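Local coordinates for protein metallopeptidase containing co-catalytic metalloactive site (Shewanella denitrificans OS217, PDB 3B2Y) that probably works as a metal-dependent carboxypeptidase-like hydrolase of the M14 family, expected to use zinc and holding nickel at its metal site in this crystal, at residues A[56-59]-A[60-64]; A[94-97]-A[98-101]; A[192-195]-A[196-199]; A[265-268]-A[269-273]. All coordinates share one frame; numbering follows the deposited sequence.

Contact 1: A[56-59]-A[60-64]; sequences LYQS and ASQRS
S59 and Q62 meet where the chain leaves strand 52-58 and doubles round a short corner. The side-chain amide of Q62 reaches back over the corner until its NE2 lies 3.0 Å from the carbonyl O of S59. The glutamine chain bends at chi2 (-43°), which turns the amide toward that carbonyl. The same NE2 stands 3.9 Å from CB of Q58, the strand residue before S59. The Q58 and Q62 side chains cross at about a right angle, yet their amide planes are only 11° apart and stack, with Q58 NE2 4.0 Å from Q62 OE1. The amide of Q58 is held by another partner, since NE2 donates to the OG of S104 on strand 102-106. Q62 for its part also rests against N102 of that strand.

S59 is the residue most covered. Its CB lies 3.7 Å from the carbonyl O of S61, and its backbone N is buried with no partner in the model. A60 is a corner residue of the turn, its methyl group facing outward overall.

The CA atoms of S59 and Q62 are 6.3 Å apart, within the limit for a beta turn, but S59 O and Q62 N are 4.7 Å apart. The backbone angles of A60 and S61 fit a type VIII beta turn, which lacks the i to i+3 main-chain bond, and it leads from strand 52-58 into the surface loop before strand 68-73 of the M14 alpha/beta fold.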
loop_
_atom_site.group_PDB
_atom_site.type_symbol
_atom_site.label_atom_id
_atom_site.label_comp_id
_atom_site.label_asym_id
_atom_site.label_seq_id
_atom_site.Cartn_x
_atom_site.Cartn_y
_atom_site.Cartn_z
ATOM N N LEU A 56 -11.659 3.859 4.284
ATOM C CA LEU A 56 -10.523 4.174 5.169
ATOM C C LEU A 56 -10.898 3.667 6.560
ATOM O O LEU A 56 -12.019 3.949 7.034
ATOM C CB LEU A 56 -10.332 5.663 5.244
ATOM C CG LEU A 56 -9.218 6.235 6.107
ATOM C CD1 LEU A 56 -7.862 5.832 5.624
ATOM C CD2 LEU A 56 -9.347 7.756 6.196
ATOM N N TYR A 57 -10.023 2.909 7.196
ATOM C CA TYR A 57 -10.229 2.509 8.572
ATOM C C TYR A 57 -9.285 3.245 9.503
ATOM O O TYR A 57 -8.156 3.337 9.247
ATOM C CB TYR A 57 -10.061 1.015 8.756
ATOM C CG TYR A 57 -10.981 0.252 7.905
ATOM C CD1 TYR A 57 -10.645 -0.061 6.633
ATOM C CD2 TYR A 57 -12.228 -0.103 8.360
ATOM C CE1 TYR A 57 -11.505 -0.738 5.824
ATOM C CE2 TYR A 57 -13.093 -0.760 7.580
ATOM C CZ TYR A 57 -12.741 -1.083 6.315
ATOM O OH TYR A 57 -13.625 -1.743 5.558
ATOM N N GLN A 58 -9.805 3.752 10.590
ATOM C CA GLN A 58 -8.977 4.494 11.562
ATOM C C GLN A 58 -9.382 4.161 12.978
ATOM O O GLN A 58 -10.435 3.599 13.205
ATOM C CB GLN A 58 -9.146 5.991 11.364
ATOM C CG GLN A 58 -8.879 6.536 10.007
ATOM C CD GLN A 58 -8.937 8.031 10.010
ATOM O OE1 GLN A 58 -9.993 8.629 10.253
ATOM N NE2 GLN A 58 -7.795 8.660 9.793
ATOM N N SER A 59 -8.545 4.572 13.935
ATOM C CA SER A 59 -8.879 4.463 15.351
ATOM C C SER A 59 -10.131 5.286 15.605
ATOM O O SER A 59 -10.402 6.282 14.896
ATOM C CB SER A 59 -7.737 4.953 16.266
ATOM O OG SER A 59 -6.453 4.627 15.745
ATOM N N ALA A 60 -10.884 4.885 16.629
ATOM C CA ALA A 60 -12.151 5.556 16.959
ATOM C C ALA A 60 -11.919 7.040 17.300
ATOM O O ALA A 60 -12.811 7.864 17.110
ATOM C CB ALA A 60 -12.878 4.821 18.110
ATOM N N SER A 61 -10.711 7.362 17.777
ATOM C CA SER A 61 -10.274 8.739 18.001
ATOM C C SER A 61 -8.784 8.923 17.673
ATOM O O SER A 61 -7.960 8.118 18.095
ATOM C CB SER A 61 -10.481 9.106 19.473
ATOM O OG SER A 61 -11.782 8.745 19.923
ATOM N N GLN A 62 -8.443 9.994 16.957
ATOM C CA GLN A 62 -7.054 10.350 16.744
ATOM C C GLN A 62 -6.559 11.095 17.988
ATOM O O GLN A 62 -7.195 12.044 18.451
ATOM C CB GLN A 62 -6.861 11.225 15.507
ATOM C CG GLN A 62 -7.546 10.728 14.232
ATOM C CD GLN A 62 -7.405 9.230 13.979
ATOM O OE1 GLN A 62 -6.372 8.758 13.510
ATOM N NE2 GLN A 62 -8.467 8.484 14.267
ATOM N N ARG A 63 -5.427 10.655 18.529
ATOM C CA ARG A 63 -4.828 11.304 19.683
ATOM C C ARG A 63 -3.681 12.203 19.212
ATOM O O ARG A 63 -2.811 11.763 18.470
ATOM C CB ARG A 63 -4.343 10.243 20.663
ATOM C CG ARG A 63 -5.405 9.203 21.050
ATOM C CD ARG A 63 -6.517 9.816 21.888
ATOM N NE ARG A 63 -6.011 10.439 23.123
ATOM C CZ ARG A 63 -5.965 9.864 24.331
ATOM N NH1 ARG A 63 -6.402 8.620 24.522
ATOM N NH2 ARG A 63 -5.473 10.550 25.365
ATOM N N SER A 64 -3.679 13.466 19.645
ATOM C CA SER A 64 -2.683 14.456 19.162
ATOM C C SER A 64 -1.232 14.116 19.526
ATOM O O SER A 64 -0.286 14.439 18.800
ATOM C CB SER A 64 -3.009 15.827 19.744
ATOM O OG SER A 64 -3.108 15.721 21.159
#

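Contact 2: A[94-97]-A[98-101]; sequences QPAL and FERV
L97 touches three residues of 98-101 with its two methyls. Its CD1 sits over one face of the R100 guanidinium, 3.5 Å above the plane and offset toward the rim, and the same methyl meets V101 CG1 at 3.6 Å. The other methyl, L97 CD2, is 4.1 Å from F98 CE1. The F98 ring lies obliquely beside the preceding turn, with F98 CD2 3.4 Å from P95 O.

Backbone bonds shape the turn that carries these side chains. F98 N donates to P95 O, E99 N to A96 O and R100 N to L97 O, the last at 3.0 Å and nearly straight (168°). With L97 N to Q94 O, four successive i+3 bonds wind the chain as in a 3-10 turn, and this turn lies in the connection from helix 81-92 to strand 102-106, the second half of a beta-alpha-beta crossover that starts at strand 68-73.

Farther out, F98 packs against L39, L41 and L103. A serine at F98 would probably open a gap among these leucines and leave L97 CD2 without its aromatic neighbour. R100, its CG set between the backbone N and the carbonyl carbon (chi1 82°), runs extended to NE, which donates to the carbonyl O of A272. That bond is consistent with the placing of the guanidinium beside L97, whose side chain in turn rests on I268 of helix 253-271.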
loop_
_atom_site.group_PDB
_atom_site.type_symbol
_atom_site.label_atom_id
_atom_site.label_comp_id
_atom_site.label_asym_id
_atom_site.label_seq_id
_atom_site.Cartn_x
_atom_site.Cartn_y
_atom_site.Cartn_z
ATOM N N GLN A 94 -3.067 -6.646 17.787
ATOM C CA GLN A 94 -4.043 -6.496 18.849
ATOM C C GLN A 94 -4.425 -5.025 18.997
ATOM O O GLN A 94 -3.669 -4.121 18.607
ATOM C CB GLN A 94 -3.456 -7.047 20.171
ATOM C CG GLN A 94 -3.329 -8.610 20.244
ATOM C CD GLN A 94 -4.675 -9.331 20.036
ATOM O OE1 GLN A 94 -5.701 -8.923 20.572
ATOM N NE2 GLN A 94 -4.659 -10.411 19.261
ATOM N N PRO A 95 -5.577 -4.749 19.599
ATOM C CA PRO A 95 -5.925 -3.355 19.820
ATOM C C PRO A 95 -4.906 -2.484 20.556
ATOM O O PRO A 95 -4.911 -1.273 20.341
ATOM C CB PRO A 95 -7.213 -3.452 20.625
ATOM C CG PRO A 95 -7.807 -4.737 20.225
ATOM C CD PRO A 95 -6.635 -5.648 20.091
ATOM N N ALA A 96 -4.055 -3.055 21.416
ATOM C CA ALA A 96 -2.996 -2.280 22.088
ATOM C C ALA A 96 -2.095 -1.451 21.153
ATOM O O ALA A 96 -1.521 -0.456 21.607
ATOM C CB ALA A 96 -2.105 -3.184 22.955
ATOM N N LEU A 97 -1.917 -1.904 19.917
ATOM C CA LEU A 97 -1.107 -1.152 18.931
ATOM C C LEU A 97 -1.659 0.279 18.875
ATOM O O LEU A 97 -0.924 1.245 18.965
ATOM C CB LEU A 97 -1.124 -1.813 17.575
ATOM C CG LEU A 97 -0.541 -0.899 16.477
ATOM C CD1 LEU A 97 0.925 -0.482 16.820
ATOM C CD2 LEU A 97 -0.692 -1.498 15.105
ATOM N N PHE A 98 -2.977 0.406 18.869
ATOM C CA PHE A 98 -3.575 1.729 18.681
ATOM C C PHE A 98 -3.400 2.684 19.837
ATOM O O PHE A 98 -3.636 3.882 19.684
ATOM C CB PHE A 98 -5.021 1.573 18.235
ATOM C CG PHE A 98 -5.164 0.626 17.099
ATOM C CD1 PHE A 98 -4.473 0.835 15.931
ATOM C CD2 PHE A 98 -5.910 -0.514 17.206
ATOM C CE1 PHE A 98 -4.561 -0.064 14.874
ATOM C CE2 PHE A 98 -5.995 -1.396 16.150
ATOM C CZ PHE A 98 -5.299 -1.176 14.995
ATOM N N GLU A 99 -2.908 2.197 20.986
ATOM C CA GLU A 99 -2.545 3.093 22.092
ATOM C C GLU A 99 -1.277 3.875 21.847
ATOM O O GLU A 99 -1.020 4.839 22.553
ATOM C CB GLU A 99 -2.368 2.316 23.402
ATOM C CG GLU A 99 -3.650 1.591 23.793
ATOM C CD GLU A 99 -3.527 0.819 25.106
ATOM O OE1 GLU A 99 -2.617 1.120 25.908
ATOM O OE2 GLU A 99 -4.350 -0.098 25.303
ATOM N N ARG A 100 -0.455 3.459 20.881
ATOM C CA ARG A 100 0.769 4.196 20.623
ATOM C C ARG A 100 0.841 4.846 19.265
ATOM O O ARG A 100 1.764 5.610 19.019
ATOM C CB ARG A 100 2.002 3.350 20.922
ATOM C CG ARG A 100 2.456 2.405 19.896
ATOM C CD ARG A 100 3.847 1.885 20.317
ATOM N NE ARG A 100 4.376 1.055 19.249
ATOM C CZ ARG A 100 3.977 -0.190 19.003
ATOM N NH1 ARG A 100 3.121 -0.806 19.813
ATOM N NH2 ARG A 100 4.489 -0.852 17.984
ATOM N N VAL A 101 -0.168 4.614 18.421
ATOM C CA VAL A 101 -0.173 5.162 17.067
ATOM C C VAL A 101 -1.586 5.361 16.549
ATOM O O VAL A 101 -2.488 4.535 16.799
ATOM C CB VAL A 101 0.693 4.280 16.120
ATOM C CG1 VAL A 101 0.093 2.891 16.001
ATOM C CG2 VAL A 101 0.887 4.934 14.701
#

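Contact 3: A[192-195]-A[196-199]; sequences FSLG and LRDA
F192 and L196, one helical turn apart, make the apolar part of the contact. L196 CD1 lies over one face of the phenyl ring, 4.0 Å from its centroid and 22° off the normal, a CH-pi contact displaced toward the CZ end. F192 CG is anti to the backbone N (chi1 173°), placing the ring beside L196 CD1. Both residues also touch A243 of strand 242-248.

L194 and R197 run side by side, and L194 CD2 covers one face of the guanidinium, 3.3 Å from NH1. D198 OD1 meets the guanidinium at its edge, in its plane, forming a salt bridge with R197 NE at 3.2 Å, while NH1 donates to the carbonyl O of D219. A methionine at R197 would probably leave the D198 carboxylate without its charged mate and the D219 carbonyl without this donor.

Backbone i+4 bonds link all four pairs, from L196 N to F192 O through A199 N to G195 O; D198 N reaches L194 O at 2.8 Å.

F192 and L196 thus form an apolar pair against A243, while R197 is gripped by a carboxylate and a carbonyl and covered by a leucine methyl, which probably limits its freedom to turn.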
loop_
_atom_site.group_PDB
_atom_site.type_symbol
_atom_site.label_atom_id
_atom_site.label_comp_id
_atom_site.label_asym_id
_atom_site.label_seq_id
_atom_site.Cartn_x
_atom_site.Cartn_y
_atom_site.Cartn_z
ATOM N N PHE A 192 15.030 4.844 8.045
ATOM C CA PHE A 192 13.664 4.566 7.543
ATOM C C PHE A 192 13.729 3.686 6.294
ATOM O O PHE A 192 13.123 2.595 6.251
ATOM C CB PHE A 192 12.885 5.880 7.292
ATOM C CG PHE A 192 11.563 5.694 6.632
ATOM C CD1 PHE A 192 10.475 5.224 7.336
ATOM C CD2 PHE A 192 11.396 5.985 5.286
ATOM C CE1 PHE A 192 9.224 5.021 6.694
ATOM C CE2 PHE A 192 10.189 5.807 4.666
ATOM C CZ PHE A 192 9.078 5.309 5.404
ATOM N N SER A 193 14.441 4.187 5.280
ATOM C CA SER A 193 14.508 3.559 3.933
ATOM C C SER A 193 15.221 2.197 4.012
ATOM O O SER A 193 14.765 1.202 3.456
ATOM C CB SER A 193 15.276 4.452 2.936
ATOM O OG SER A 193 14.740 5.759 2.845
ATOM N N LEU A 194 16.323 2.169 4.737
ATOM C CA LEU A 194 17.187 1.000 4.776
ATOM C C LEU A 194 16.589 -0.144 5.606
ATOM O O LEU A 194 16.749 -1.307 5.246
ATOM C CB LEU A 194 18.587 1.404 5.236
ATOM C CG LEU A 194 19.314 2.449 4.369
ATOM C CD1 LEU A 194 20.690 2.757 4.894
ATOM C CD2 LEU A 194 19.375 2.004 2.896
ATOM N N GLY A 195 15.868 0.196 6.672
ATOM C CA GLY A 195 15.062 -0.755 7.450
ATOM C C GLY A 195 13.986 -1.441 6.618
ATOM O O GLY A 195 13.794 -2.652 6.700
ATOM N N LEU A 196 13.291 -0.667 5.790
ATOM C CA LEU A 196 12.302 -1.230 4.863
ATOM C C LEU A 196 12.942 -2.120 3.821
ATOM O O LEU A 196 12.474 -3.204 3.545
ATOM C CB LEU A 196 11.483 -0.125 4.186
ATOM C CG LEU A 196 10.462 0.534 5.133
ATOM C CD1 LEU A 196 9.905 1.847 4.561
ATOM C CD2 LEU A 196 9.325 -0.425 5.490
ATOM N N ARG A 197 14.014 -1.639 3.235
ATOM C CA ARG A 197 14.736 -2.453 2.291
ATOM C C ARG A 197 15.164 -3.774 2.914
ATOM O O ARG A 197 14.914 -4.843 2.349
ATOM C CB ARG A 197 15.950 -1.728 1.808
ATOM C CG ARG A 197 16.763 -2.630 0.924
ATOM C CD ARG A 197 18.076 -2.091 0.730
ATOM N NE ARG A 197 18.858 -2.125 1.935
ATOM C CZ ARG A 197 19.946 -1.394 2.093
ATOM N NH1 ARG A 197 20.335 -0.578 1.125
ATOM N NH2 ARG A 197 20.626 -1.462 3.222
ATOM N N ASP A 198 15.824 -3.690 4.070
ATOM C CA ASP A 198 16.221 -4.883 4.813
ATOM C C ASP A 198 15.055 -5.854 5.120
ATOM O O ASP A 198 15.232 -7.068 4.956
ATOM C CB ASP A 198 16.948 -4.467 6.079
ATOM C CG ASP A 198 18.309 -3.779 5.789
ATOM O OD1 ASP A 198 18.795 -3.841 4.627
ATOM O OD2 ASP A 198 18.909 -3.189 6.737
ATOM N N ALA A 199 13.874 -5.346 5.513
ATOM C CA ALA A 199 12.679 -6.203 5.733
ATOM C C ALA A 199 12.240 -6.991 4.489
ATOM O O ALA A 199 11.935 -8.176 4.570
ATOM C CB ALA A 199 11.514 -5.392 6.242
#

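Contact 4: A[265-268]-A[269-273]; sequences GQFI and AHCAP
C271 hangs its sulfur beside the F267 ring, one turn back along the helix. SG is 4.5 Å from the ring centroid and 35° off the normal, an oblique sulfur-aromatic contact in which CE1 comes nearest, at 3.9 Å. F267 CG is anti to the backbone N (chi1 167°), whereas C271 SG is anti to its carbonyl carbon; the two torsions place ring and sulfur beside each other. SG also lies 3.4 Å from the carbonyl O of F267.

On another flank, Q266 and H270 cross at a slant, their amide and imidazole planes 56° apart. The touch is light, with Q266 NE2 4.2 Å from H270 CB. I268 and A272 meet more loosely still, CG2 to CB at 4.5 Å.

These pairs mark the last turns of helix 253-271, which packs on the central mixed sheet of the M14 alpha/beta fold: F267 rests on L69 and I71 of strand 68-73, and C271 shares L69.

The backbone keeps its i+4 bonds up to the helix end. F267 O accepts from C271 N at 2.9 Å and also, weakly, from H270 N, so one carbonyl receives two donors. A272, the first residue to leave helical angles, still donates its N to I268 O at 2.7 Å, and its methyl faces V101 as the chain turns out toward P273.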
loop_
_atom_site.group_PDB
_atom_site.type_symbol
_atom_site.label_atom_id
_atom_site.label_comp_id
_atom_site.label_asym_id
_atom_site.label_seq_id
_atom_site.Cartn_x
_atom_site.Cartn_y
_atom_site.Cartn_z
ATOM N N GLY A 265 5.075 -4.178 9.203
ATOM C CA GLY A 265 5.510 -4.315 10.570
ATOM C C GLY A 265 6.736 -3.482 10.839
ATOM O O GLY A 265 6.844 -2.867 11.889
ATOM N N GLN A 266 7.655 -3.457 9.874
ATOM C CA GLN A 266 8.881 -2.619 9.987
ATOM C C GLN A 266 8.549 -1.122 9.933
ATOM O O GLN A 266 9.208 -0.275 10.612
ATOM C CB GLN A 266 9.863 -3.014 8.879
ATOM C CG GLN A 266 11.170 -2.188 8.843
ATOM C CD GLN A 266 11.860 -2.153 10.142
ATOM O OE1 GLN A 266 11.898 -3.152 10.842
ATOM N NE2 GLN A 266 12.422 -1.000 10.499
ATOM N N PHE A 267 7.553 -0.759 9.128
ATOM C CA PHE A 267 7.176 0.673 8.980
ATOM C C PHE A 267 6.702 1.188 10.354
ATOM O O PHE A 267 7.116 2.235 10.845
ATOM C CB PHE A 267 6.086 0.753 7.893
ATOM C CG PHE A 267 5.358 2.062 7.808
ATOM C CD1 PHE A 267 5.981 3.209 7.327
ATOM C CD2 PHE A 267 4.036 2.157 8.155
ATOM C CE1 PHE A 267 5.258 4.428 7.215
ATOM C CE2 PHE A 267 3.350 3.358 8.037
ATOM C CZ PHE A 267 3.977 4.484 7.601
ATOM N N ILE A 268 5.849 0.399 10.970
ATOM C CA ILE A 268 5.312 0.658 12.310
ATOM C C ILE A 268 6.390 0.618 13.384
ATOM O O ILE A 268 6.426 1.496 14.217
ATOM C CB ILE A 268 4.184 -0.316 12.674
ATOM C CG1 ILE A 268 2.905 -0.025 11.868
ATOM C CG2 ILE A 268 3.841 -0.230 14.200
ATOM C CD1 ILE A 268 1.676 -0.544 12.592
ATOM N N ALA A 269 7.301 -0.359 13.327
ATOM C CA ALA A 269 8.431 -0.380 14.247
ATOM C C ALA A 269 9.316 0.891 14.192
ATOM O O ALA A 269 9.862 1.325 15.217
ATOM C CB ALA A 269 9.302 -1.617 14.031
ATOM N N HIS A 270 9.494 1.457 13.002
ATOM C CA HIS A 270 10.371 2.627 12.823
ATOM C C HIS A 270 9.662 3.874 13.232
ATOM O O HIS A 270 10.215 4.693 13.945
ATOM C CB HIS A 270 10.838 2.781 11.369
ATOM C CG HIS A 270 11.860 3.854 11.215
ATOM N ND1 HIS A 270 11.536 5.167 10.972
ATOM C CD2 HIS A 270 13.194 3.815 11.357
ATOM C CE1 HIS A 270 12.637 5.891 10.954
ATOM N NE2 HIS A 270 13.659 5.089 11.159
ATOM N N CYS A 271 8.383 3.953 12.837
ATOM C CA CYS A 271 7.589 5.181 12.936
ATOM C C CYS A 271 6.759 5.294 14.197
ATOM O O CYS A 271 6.378 6.398 14.584
ATOM C CB CYS A 271 6.677 5.310 11.726
ATOM S SG CYS A 271 7.597 5.565 10.185
ATOM N N ALA A 272 6.455 4.160 14.841
ATOM C CA ALA A 272 5.778 4.206 16.121
ATOM C C ALA A 272 6.482 3.234 17.032
ATOM O O ALA A 272 5.928 2.199 17.344
ATOM C CB ALA A 272 4.293 3.852 15.961
ATOM N N PRO A 273 7.731 3.528 17.407
ATOM C CA PRO A 273 8.498 2.551 18.176
ATOM C C PRO A 273 7.899 2.256 19.564
ATOM O O PRO A 273 7.131 3.067 20.137
ATOM C CB PRO A 273 9.908 3.179 18.295
ATOM C CG PRO A 273 9.749 4.611 17.945
ATOM C CD PRO A 273 8.502 4.765 17.137
#

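Contacts 1 and 2 are surface contacts, contact 1 at the end of a strand and the loop after it, contact 2 in a connecting turn; contacts 3 and 4 are partly buried, in neighbouring helices 191-201 and 253-271, and touch through the F192 ring, whose CE1 is 3.8 Å from F267 CD1. Contact 4 is tied to contact 2 mainly by the hydrogen bond from R100 NE to A272 O. Contact 1 only grazes contact 2 and stays about 17 Å from contact 3 at the nearest atoms. Chemistry follows place: stacked amides at the strand exit, i+3 bonds in the crossover, i+4 bonds in the helices. A leucine methyl covers a guanidinium in both contacts 2 and 3; contact 3 alone has a salt bridge, contact 4 a sulfur-aromatic contact.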